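Local coordinates for NTF2 fold protein loop-helix-loop design NT-9 (Synthetic construct, PDB 6W90) that has no assigned natural function, being a de novo designed NTF2-like fold from a loop-helix-loop design series, and holds a phospholipid in its pocket in the crystal, at residues 7-12 with 74-79; 81-86 with 102-107; 47-52 with 125-130. One frame throughout, in Å; residues are numbered along the deposited sequence.

In the fold
All three contacts reach one mixed sheet, which runs from strand 47-49 at one edge to strand 70-79 at the other. Contacts 1 and 2 are neighbours, their centres about 9 Å apart: Arg74 N probably bonds to Glu86 O and Gln77 O to Arg84 N, and Ile9 packs on Val83. Contact 3 belongs to the opposite edge, its centre about 26 Å from that of contact 1 and about 21 Å from that of contact 2. A bound phospholipid, 3PE, is near all three. The side chain of Ile9 in contact 1 is about 4 Å from 3PE and lines its pocket. The side chains of Val102 in contact 2 and Leu127 in contact 3 lie close by, each about 5 Å from 3PE.

Contact 1: 7-12 with 74-79; sequences EEIRKV and RKVQVD
Ile9 of the helix presses onto strand 74-79 chiefly through its methyl CG2, which lies against Val76 CG1 at 3.5 Å. In the conformers described here, CG1 also approaches Val78 CG1, at 3.9 Å. With chi1 of Ile9 at -69°, CG1 stands beside the backbone N and CG2 beside the carbonyl carbon. Branched, purely apolar residues suit this place: their short side chains fill the gap between helix and sheet and have no polar group to satisfy. Ile9 also lines the pocket that holds the phospholipid.

The solvent side is looser and belongs to Arg10. Its chain runs out extended and bends at chi3, bringing NH2 alongside the strand backbone, 4.0 Å from Val76 N, with Arg74 C at the guanidinium edge and Val76 CG2 over one face. NH1 bonds to Ile73 O, one residue earlier in the same strand. Lys75 and Arg74 point away from the helix, and Arg74 forms a salt bridge with Glu88.

Arg74 and Lys75 together face Glu86 in a classic beta bulge on the edge strand. Segment 7-12 runs at 128° to 74-79 (N-to-C directions), with Ile9 also resting on Val83 and Val85 of neighbouring strand 82-91.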
loop_
_atom_site.group_PDB
_atom_site.type_symbol
_atom_site.label_atom_id
_atom_site.label_comp_id
_atom_site.label_asym_id
_atom_site.label_seq_id
_atom_site.Cartn_x
_atom_site.Cartn_y
_atom_site.Cartn_z
ATOM N N GLU A 7 -0.895 -15.134 8.529
ATOM C CA GLU A 7 -0.450 -14.510 9.773
ATOM C C GLU A 7 0.871 -13.771 9.590
ATOM O O GLU A 7 1.053 -12.666 10.127
ATOM C CB GLU A 7 -0.368 -15.597 10.843
ATOM C CG GLU A 7 -1.719 -16.379 11.113
ATOM C CD GLU A 7 -2.295 -17.298 9.975
ATOM O OE1 GLU A 7 -1.543 -17.903 9.180
ATOM O OE2 GLU A 7 -3.544 -17.441 9.907
ATOM N N GLU A 8 1.796 -14.354 8.830
ATOM C CA GLU A 8 3.061 -13.692 8.536
ATOM C C GLU A 8 2.832 -12.422 7.725
ATOM O O GLU A 8 3.441 -11.390 8.009
ATOM C CB GLU A 8 3.999 -14.666 7.809
ATOM C CG GLU A 8 4.464 -15.847 8.702
ATOM C CD GLU A 8 5.166 -16.977 7.949
ATOM O OE1 GLU A 8 4.934 -17.147 6.729
ATOM O OE2 GLU A 8 5.950 -17.710 8.593
ATOM N N ILE A 9 1.957 -12.477 6.716
ATOM C CA ILE A 9 1.635 -11.262 5.953
ATOM C C ILE A 9 1.041 -10.198 6.872
ATOM O O ILE A 9 1.384 -9.011 6.785
ATOM C CB ILE A 9 0.671 -11.576 4.791
ATOM C CG1 ILE A 9 1.359 -12.418 3.701
ATOM C CG2 ILE A 9 0.080 -10.266 4.209
ATOM C CD1 ILE A 9 2.534 -11.689 2.989
ATOM N N ARG A 10 0.076 -10.589 7.702
ATOM C CA ARG A 10 -0.534 -9.617 8.593
ATOM C C ARG A 10 0.516 -8.920 9.443
ATOM O O ARG A 10 0.480 -7.690 9.603
ATOM C CB ARG A 10 -1.562 -10.303 9.468
ATOM C CG ARG A 10 -2.358 -9.360 10.272
ATOM C CD ARG A 10 -3.448 -10.098 11.044
ATOM N NE ARG A 10 -4.530 -10.590 10.185
ATOM C CZ ARG A 10 -5.664 -9.931 9.948
ATOM N NH1 ARG A 10 -5.863 -8.739 10.497
ATOM N NH2 ARG A 10 -6.594 -10.462 9.163
ATOM N N LYS A 11 1.491 -9.679 9.960
ATOM C CA LYS A 11 2.563 -9.080 10.761
ATOM C C LYS A 11 3.367 -8.055 9.959
ATOM O O LYS A 11 3.751 -6.998 10.496
ATOM C CB LYS A 11 3.499 -10.159 11.327
ATOM C CG LYS A 11 2.962 -10.867 12.559
ATOM C CD LYS A 11 3.925 -11.961 13.087
ATOM C CE LYS A 11 5.323 -11.431 13.492
ATOM N NZ LYS A 11 6.312 -12.500 13.939
ATOM N N VAL A 12 3.666 -8.346 8.691
ATOM C CA VAL A 12 4.442 -7.398 7.897
ATOM C C VAL A 12 3.634 -6.141 7.650
ATOM O O VAL A 12 4.148 -5.017 7.787
ATOM C CB VAL A 12 4.908 -8.026 6.572
ATOM C CG1 VAL A 12 5.550 -6.954 5.661
ATOM C CG2 VAL A 12 5.855 -9.154 6.902
ATOM N N ARG A 74 -8.553 -5.972 7.801
ATOM C CA ARG A 74 -9.785 -6.734 7.868
ATOM C C ARG A 74 -9.732 -8.071 7.157
ATOM O O ARG A 74 -10.576 -8.934 7.444
ATOM C CB ARG A 74 -10.955 -5.957 7.250
ATOM C CG ARG A 74 -11.442 -4.737 8.040
ATOM C CD ARG A 74 -12.043 -5.052 9.410
ATOM N NE ARG A 74 -13.178 -5.967 9.299
ATOM C CZ ARG A 74 -14.445 -5.597 9.121
ATOM N NH1 ARG A 74 -14.767 -4.314 9.042
ATOM N NH2 ARG A 74 -15.394 -6.520 9.025
ATOM N N LYS A 75 -8.809 -8.239 6.213
ATOM C CA LYS A 75 -8.700 -9.477 5.453
ATOM C C LYS A 75 -7.268 -9.641 4.968
ATOM O O LYS A 75 -6.676 -8.707 4.432
ATOM C CB LYS A 75 -9.674 -9.457 4.267
ATOM C CG LYS A 75 -9.614 -10.633 3.321
ATOM C CD LYS A 75 -10.870 -10.628 2.446
ATOM C CE LYS A 75 -10.539 -10.642 0.976
ATOM N NZ LYS A 75 -10.268 -12.042 0.493
ATOM N N VAL A 76 -6.723 -10.842 5.142
ATOM C CA VAL A 76 -5.535 -11.263 4.407
ATOM C C VAL A 76 -5.837 -12.635 3.820
ATOM O O VAL A 76 -6.277 -13.532 4.541
ATOM C CB VAL A 76 -4.266 -11.317 5.281
ATOM C CG1 VAL A 76 -3.074 -11.835 4.442
ATOM C CG2 VAL A 76 -3.927 -9.955 5.896
ATOM N N GLN A 77 -5.609 -12.808 2.512
ATOM C CA GLN A 77 -5.770 -14.089 1.824
ATOM C C GLN A 77 -4.551 -14.346 0.954
ATOM O O GLN A 77 -4.238 -13.520 0.087
ATOM C CB GLN A 77 -7.026 -14.071 0.944
ATOM C CG GLN A 77 -7.248 -15.327 0.088
ATOM C CD GLN A 77 -7.885 -16.431 0.879
ATOM O OE1 GLN A 77 -7.928 -16.372 2.111
ATOM N NE2 GLN A 77 -8.383 -17.450 0.189
ATOM N N VAL A 78 -3.864 -15.480 1.179
ATOM C CA VAL A 78 -2.676 -15.817 0.403
ATOM C C VAL A 78 -2.984 -17.009 -0.489
ATOM O O VAL A 78 -3.790 -17.882 -0.151
ATOM C CB VAL A 78 -1.410 -16.163 1.211
ATOM C CG1 VAL A 78 -0.999 -15.009 2.051
ATOM C CG2 VAL A 78 -1.611 -17.396 2.055
ATOM N N ASP A 79 -2.294 -17.055 -1.624
ATOM C CA ASP A 79 -2.444 -18.144 -2.582
ATOM C C ASP A 79 -1.124 -18.203 -3.344
ATOM O O ASP A 79 -0.894 -17.424 -4.279
ATOM C CB ASP A 79 -3.643 -17.913 -3.484
ATOM C CG ASP A 79 -4.199 -19.196 -4.017
ATOM O OD1 ASP A 79 -3.402 -20.158 -4.082
ATOM O OD2 ASP A 79 -5.406 -19.250 -4.373
#

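Contact 2: 81-86 with 102-107; sequences NHVRVE and VEVRNG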
loop_
_atom_site.group_PDB
_atom_site.type_symbol
_atom_site.label_atom_id
_atom_site.label_comp_id
_atom_site.label_asym_id
_atom_site.label_seq_id
_atom_site.Cartn_x
_atom_site.Cartn_y
_atom_site.Cartn_z
ATOM N N ASN A 81 2.252 -17.044 -4.202
ATOM C CA ASN A 81 2.856 -15.723 -4.081
ATOM C C ASN A 81 1.887 -14.576 -4.380
ATOM O O ASN A 81 2.330 -13.431 -4.495
ATOM C CB ASN A 81 4.076 -15.591 -4.990
ATOM C CG ASN A 81 3.717 -15.654 -6.441
ATOM O OD1 ASN A 81 2.735 -16.275 -6.802
ATOM N ND2 ASN A 81 4.504 -15.006 -7.284
ATOM N N HIS A 82 0.589 -14.868 -4.482
ATOM C CA HIS A 82 -0.468 -13.883 -4.688
ATOM C C HIS A 82 -1.155 -13.597 -3.365
ATOM O O HIS A 82 -1.680 -14.508 -2.722
ATOM C CB HIS A 82 -1.500 -14.420 -5.679
ATOM C CG HIS A 82 -2.400 -13.364 -6.229
ATOM N ND1 HIS A 82 -1.954 -12.455 -7.157
ATOM C CD2 HIS A 82 -3.699 -13.062 -5.992
ATOM C CE1 HIS A 82 -2.938 -11.632 -7.476
ATOM N NE2 HIS A 82 -4.007 -11.970 -6.772
ATOM N N VAL A 83 -1.183 -12.341 -2.973
ATOM C CA VAL A 83 -1.691 -11.941 -1.669
ATOM C C VAL A 83 -2.774 -10.902 -1.862
ATOM O O VAL A 83 -2.602 -9.988 -2.668
ATOM C CB VAL A 83 -0.563 -11.346 -0.809
ATOM C CG1 VAL A 83 -1.120 -10.896 0.582
ATOM C CG2 VAL A 83 0.603 -12.322 -0.700
ATOM N N ARG A 84 -3.848 -11.012 -1.091
ATOM C CA ARG A 84 -4.877 -9.979 -1.033
ATOM C C ARG A 84 -4.946 -9.427 0.381
ATOM O O ARG A 84 -4.989 -10.205 1.337
ATOM C CB ARG A 84 -6.242 -10.523 -1.430
ATOM C CG ARG A 84 -7.271 -9.400 -1.493
ATOM C CD ARG A 84 -8.601 -9.891 -2.026
ATOM N NE ARG A 84 -8.388 -10.431 -3.363
ATOM C CZ ARG A 84 -8.550 -9.746 -4.490
ATOM N NH1 ARG A 84 -8.988 -8.492 -4.476
ATOM N NH2 ARG A 84 -8.330 -10.348 -5.645
ATOM N N VAL A 85 -4.955 -8.098 0.509
ATOM C CA VAL A 85 -5.027 -7.421 1.801
ATOM C C VAL A 85 -6.132 -6.376 1.744
ATOM O O VAL A 85 -6.176 -5.588 0.806
ATOM C CB VAL A 85 -3.686 -6.759 2.142
ATOM C CG1 VAL A 85 -3.750 -5.984 3.466
ATOM C CG2 VAL A 85 -2.634 -7.841 2.246
ATOM N N GLU A 86 -7.019 -6.369 2.740
ATOM C CA GLU A 86 -7.993 -5.291 2.892
ATOM C C GLU A 86 -7.773 -4.600 4.223
ATOM O O GLU A 86 -7.667 -5.261 5.267
ATOM C CB GLU A 86 -9.422 -5.787 2.832
ATOM C CG GLU A 86 -9.845 -6.350 1.526
ATOM C CD GLU A 86 -11.308 -6.807 1.581
ATOM O OE1 GLU A 86 -11.733 -7.521 0.647
ATOM O OE2 GLU A 86 -12.018 -6.463 2.560
ATOM N N VAL A 102 -1.507 -8.265 -4.478
ATOM C CA VAL A 102 -0.059 -8.148 -4.484
ATOM C C VAL A 102 0.524 -9.429 -5.061
ATOM O O VAL A 102 0.002 -10.517 -4.797
ATOM C CB VAL A 102 0.443 -7.965 -3.043
ATOM C CG1 VAL A 102 1.895 -7.973 -2.980
ATOM C CG2 VAL A 102 -0.069 -6.663 -2.473
ATOM N N GLU A 103 1.601 -9.307 -5.837
ATOM C CA GLU A 103 2.473 -10.413 -6.215
ATOM C C GLU A 103 3.862 -10.234 -5.614
ATOM O O GLU A 103 4.468 -9.171 -5.773
ATOM C CB GLU A 103 2.619 -10.482 -7.728
ATOM C CG GLU A 103 1.418 -10.912 -8.413
ATOM C CD GLU A 103 1.403 -12.401 -8.601
ATOM O OE1 GLU A 103 2.352 -12.933 -9.211
ATOM O OE2 GLU A 103 0.434 -13.041 -8.155
ATOM N N VAL A 104 4.414 -11.314 -5.037
ATOM C CA VAL A 104 5.679 -11.296 -4.306
ATOM C C VAL A 104 6.738 -12.074 -5.073
ATOM O O VAL A 104 6.475 -13.190 -5.535
ATOM C CB VAL A 104 5.479 -11.908 -2.898
ATOM C CG1 VAL A 104 6.829 -12.060 -2.189
ATOM C CG2 VAL A 104 4.497 -11.061 -2.116
ATOM N N ARG A 105 7.943 -11.499 -5.195
ATOM C CA ARG A 105 9.067 -12.172 -5.857
ATOM C C ARG A 105 10.340 -11.853 -5.082
ATOM O O ARG A 105 10.579 -10.693 -4.755
ATOM C CB ARG A 105 9.246 -11.727 -7.317
ATOM C CG ARG A 105 8.047 -11.956 -8.226
ATOM C CD ARG A 105 7.709 -13.433 -8.382
ATOM N NE ARG A 105 8.100 -13.943 -9.690
ATOM C CZ ARG A 105 8.277 -15.230 -9.978
ATOM N NH1 ARG A 105 8.637 -15.588 -11.198
ATOM N NH2 ARG A 105 8.107 -16.159 -9.048
ATOM N N ASN A 106 11.172 -12.855 -4.808
ATOM C CA ASN A 106 12.385 -12.627 -4.021
ATOM C C ASN A 106 12.082 -11.990 -2.676
ATOM O O ASN A 106 12.826 -11.122 -2.210
ATOM C CB ASN A 106 13.380 -11.731 -4.755
ATOM C CG ASN A 106 13.668 -12.210 -6.121
ATOM O OD1 ASN A 106 13.209 -11.628 -7.108
ATOM N ND2 ASN A 106 14.428 -13.290 -6.210
ATOM N N GLY A 107 10.981 -12.403 -2.052
ATOM C CA GLY A 107 10.553 -11.814 -0.803
ATOM C C GLY A 107 10.146 -10.347 -0.818
ATOM O O GLY A 107 10.012 -9.735 0.239
#
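His82 and Glu103 face each other as a non-hydrogen-bonded antiparallel pair, and their side chains bond to each other on this face of the sheet. Glu103 can be followed outward. Its CB leaves the same sheet face as that of His82. CG, held beside the backbone N by chi1 of -70°, passes 3.9 Å from His82 ND1, and the bend at chi2 then turns the carboxylate toward the imidazole. CD lies at the ring edge, in its plane, 3.7 Å from His82 ND1. OE2 accepts a bond of 2.7 Å from His82 ND1 on its anti lone pair, although ring and carboxylate planes stand 45° apart. OE1 lies 3.6 Å from Asn81 ND2, too far to count as a bond.

A histidine suits this position because its second nitrogen, NE2, bonds to Glu101, so the ring is held at both nitrogens. Two carboxylates could favour its protonated form, though Glu101 is shared with Arg84 in a salt bridge.

These strands form the beta hairpin 82-91 and 94-105 of the NTF2-like sheet. On the opposite face the apolar Val83 and Val102, CB to CB 4.2 Å, make a hydrogen-bonded pair: Val83 N donates to Val102 O, and Val102 N to Val83 O. Asn81, just before the strand, continues the ladder by accepting from Val104 N at its backbone O, while its ND2 donates to Val104 O at 3.2 Å, with that oxygen only 10° out of the Asn81 amide plane.

Contact 3: 47-52 with 125-130; sequences YTFDSR and QNLWNN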
loop_
_atom_site.group_PDB
_atom_site.type_symbol
_atom_site.label_atom_id
_atom_site.label_comp_id
_atom_site.label_asym_id
_atom_site.label_seq_id
_atom_site.Cartn_x
_atom_site.Cartn_y
_atom_site.Cartn_z
ATOM N N TYR A 47 -3.898 3.920 -13.804
ATOM C CA TYR A 47 -2.657 4.683 -13.644
ATOM C C TYR A 47 -1.585 3.806 -13.041
ATOM O O TYR A 47 -1.805 3.209 -11.991
ATOM C CB TYR A 47 -2.881 5.889 -12.695
ATOM C CG TYR A 47 -3.927 6.845 -13.231
ATOM C CD1 TYR A 47 -5.278 6.623 -12.995
ATOM C CD2 TYR A 47 -3.575 7.962 -13.991
ATOM C CE1 TYR A 47 -6.214 7.452 -13.512
ATOM C CE2 TYR A 47 -4.554 8.814 -14.504
ATOM C CZ TYR A 47 -5.859 8.536 -14.244
ATOM O OH TYR A 47 -6.904 9.279 -14.752
ATOM N N THR A 48 -0.422 3.782 -13.669
ATOM C CA THR A 48 0.685 2.979 -13.202
ATOM C C THR A 48 1.755 3.831 -12.549
ATOM O O THR A 48 2.213 4.808 -13.142
ATOM C CB THR A 48 1.307 2.218 -14.360
ATOM O OG1 THR A 48 0.331 1.343 -14.905
ATOM C CG2 THR A 48 2.495 1.448 -13.821
ATOM N N PHE A 49 2.156 3.440 -11.352
ATOM C CA PHE A 49 3.240 4.061 -10.596
ATOM C C PHE A 49 4.362 3.042 -10.513
ATOM O O PHE A 49 4.117 1.829 -10.449
ATOM C CB PHE A 49 2.790 4.476 -9.207
ATOM C CG PHE A 49 1.658 5.497 -9.205
ATOM C CD1 PHE A 49 0.362 5.091 -9.444
ATOM C CD2 PHE A 49 1.912 6.842 -9.026
ATOM C CE1 PHE A 49 -0.659 6.002 -9.480
ATOM C CE2 PHE A 49 0.892 7.754 -9.030
ATOM C CZ PHE A 49 -0.402 7.329 -9.225
ATOM N N ASP A 50 5.597 3.525 -10.539
ATOM C CA ASP A 50 6.722 2.596 -10.466
ATOM C C ASP A 50 7.850 3.325 -9.747
ATOM O O ASP A 50 7.619 4.321 -9.068
ATOM C CB ASP A 50 7.048 2.061 -11.858
ATOM C CG ASP A 50 7.305 3.143 -12.831
ATOM O OD1 ASP A 50 8.006 4.096 -12.473
ATOM O OD2 ASP A 50 6.794 3.075 -13.954
ATOM N N SER A 51 9.074 2.808 -9.878
ATOM C CA SER A 51 10.160 3.349 -9.065
ATOM C C SER A 51 10.366 4.827 -9.344
ATOM O O SER A 51 10.812 5.571 -8.466
ATOM C CB SER A 51 11.455 2.577 -9.319
ATOM O OG SER A 51 11.920 2.745 -10.640
ATOM N N ARG A 52 10.013 5.273 -10.549
ATOM C CA ARG A 52 10.160 6.678 -10.882
ATOM C C ARG A 52 9.284 7.567 -10.014
ATOM O O ARG A 52 9.604 8.745 -9.828
ATOM C CB ARG A 52 9.818 6.900 -12.356
ATOM C CG ARG A 52 10.787 6.224 -13.291
ATOM C CD ARG A 52 10.289 6.206 -14.720
ATOM N NE ARG A 52 9.165 5.300 -14.933
ATOM C CZ ARG A 52 8.617 5.094 -16.119
ATOM N NH1 ARG A 52 9.102 5.746 -17.167
ATOM N NH2 ARG A 52 7.591 4.245 -16.243
ATOM N N GLN A 125 -5.368 10.634 -10.818
ATOM C CA GLN A 125 -4.742 11.356 -11.921
ATOM C C GLN A 125 -3.839 12.472 -11.412
ATOM O O GLN A 125 -2.718 12.631 -11.903
ATOM C CB GLN A 125 -5.803 11.919 -12.861
ATOM C CG GLN A 125 -5.185 12.591 -14.066
ATOM C CD GLN A 125 -6.125 12.744 -15.194
ATOM O OE1 GLN A 125 -5.742 12.594 -16.354
ATOM N NE2 GLN A 125 -7.355 13.106 -14.887
ATOM N N ASN A 126 -4.281 13.248 -10.423
ATOM C CA ASN A 126 -3.382 14.272 -9.905
ATOM C C ASN A 126 -2.112 13.667 -9.305
ATOM O O ASN A 126 -1.011 14.204 -9.492
ATOM C CB ASN A 126 -4.092 15.108 -8.848
ATOM C CG ASN A 126 -5.124 16.062 -9.436
ATOM O OD1 ASN A 126 -5.082 16.423 -10.618
ATOM N ND2 ASN A 126 -6.062 16.475 -8.594
ATOM N N LEU A 127 -2.245 12.556 -8.560
ATOM C CA LEU A 127 -1.062 11.906 -8.001
ATOM C C LEU A 127 -0.106 11.450 -9.093
ATOM O O LEU A 127 1.118 11.564 -8.946
ATOM C CB LEU A 127 -1.508 10.716 -7.161
ATOM C CG LEU A 127 -0.490 10.043 -6.267
ATOM C CD1 LEU A 127 -0.101 11.009 -5.178
ATOM C CD2 LEU A 127 -1.148 8.800 -5.736
ATOM N N TRP A 128 -0.648 10.940 -10.195
ATOM C CA TRP A 128 0.182 10.458 -11.293
ATOM C C TRP A 128 0.895 11.586 -11.998
ATOM O O TRP A 128 2.023 11.413 -12.473
ATOM C CB TRP A 128 -0.692 9.678 -12.257
ATOM C CG TRP A 128 0.029 8.925 -13.300
ATOM C CD1 TRP A 128 0.593 7.712 -13.134
ATOM C CD2 TRP A 128 0.268 9.308 -14.663
ATOM N NE1 TRP A 128 1.157 7.287 -14.323
ATOM C CE2 TRP A 128 1.000 8.261 -15.264
ATOM C CE3 TRP A 128 -0.052 10.428 -15.429
ATOM C CZ2 TRP A 128 1.382 8.282 -16.595
ATOM C CZ3 TRP A 128 0.352 10.455 -16.763
ATOM C CH2 TRP A 128 1.083 9.400 -17.322
ATOM N N ASN A 129 0.256 12.734 -12.104
ATOM C CA ASN A 129 0.939 13.899 -12.651
ATOM C C ASN A 129 1.806 14.624 -11.663
ATOM O O ASN A 129 2.535 15.542 -12.066
ATOM C CB ASN A 129 -0.117 14.802 -13.220
ATOM C CG ASN A 129 -0.576 14.308 -14.532
ATOM O OD1 ASN A 129 0.243 13.971 -15.404
ATOM N ND2 ASN A 129 -1.870 14.209 -14.691
ATOM N N ASN A 130 1.846 14.213 -10.410
ATOM C CA ASN A 130 2.645 14.971 -9.457
ATOM C C ASN A 130 3.521 14.093 -8.568
ATOM O O ASN A 130 3.958 14.537 -7.499
ATOM C CB ASN A 130 1.712 15.878 -8.654
ATOM C CG ASN A 130 1.123 17.017 -9.511
ATOM O OD1 ASN A 130 1.838 17.921 -9.932
ATOM N ND2 ASN A 130 -0.173 16.957 -9.777
#
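Trp128 sets its indole against strand 47-49 through a chi1 of -170°, which places CG anti to the backbone N and directs the ring from the helix toward the strand. Tyr47 and Phe49 both have chi1 of -61°, which sets each CG beside its own backbone N, and the indole meets one ring with its face and the other with its edge. The edge of Tyr47 points at the indole face in a tilted edge-to-face pair, planes at 60°, CD2 coming within 3.8 Å of Trp128 CG. The edge of the indole in turn points at the face of Phe49, a T-shaped pair with nearly perpendicular planes.

Together they form an aromatic cluster that joins the C-terminal helix 121-129 to the edge strand of the sheet, with Phe57 of helix 54-64 also meeting the Phe49 ring. Tryptophan suits the middle place because it offers broad faces for packing and one N-H: NE1 donates to Thr48 O at 2.9 Å. That oxygen lies in the indole plane, but the bond is bent, and NE1 sits above the carbonyl plane.

Gln125 lies across the Tyr47 ring, its CA making an off-centre CH-pi contact and its CB touching Tyr47 OH at 3.4 Å. Leu127 CG packs on Phe49 CE2 at 3.8 Å, and Leu127 also touches Phe57, Ala60 and Trp64 of helix 54-64. Further along the chain, Asp50 OD1 accepts from Arg52 N in an Asx turn and also from Arg52 NE, while Arg52 NH2 completes a side-on salt bridge to Asp50 OD2 at 2.7 Å.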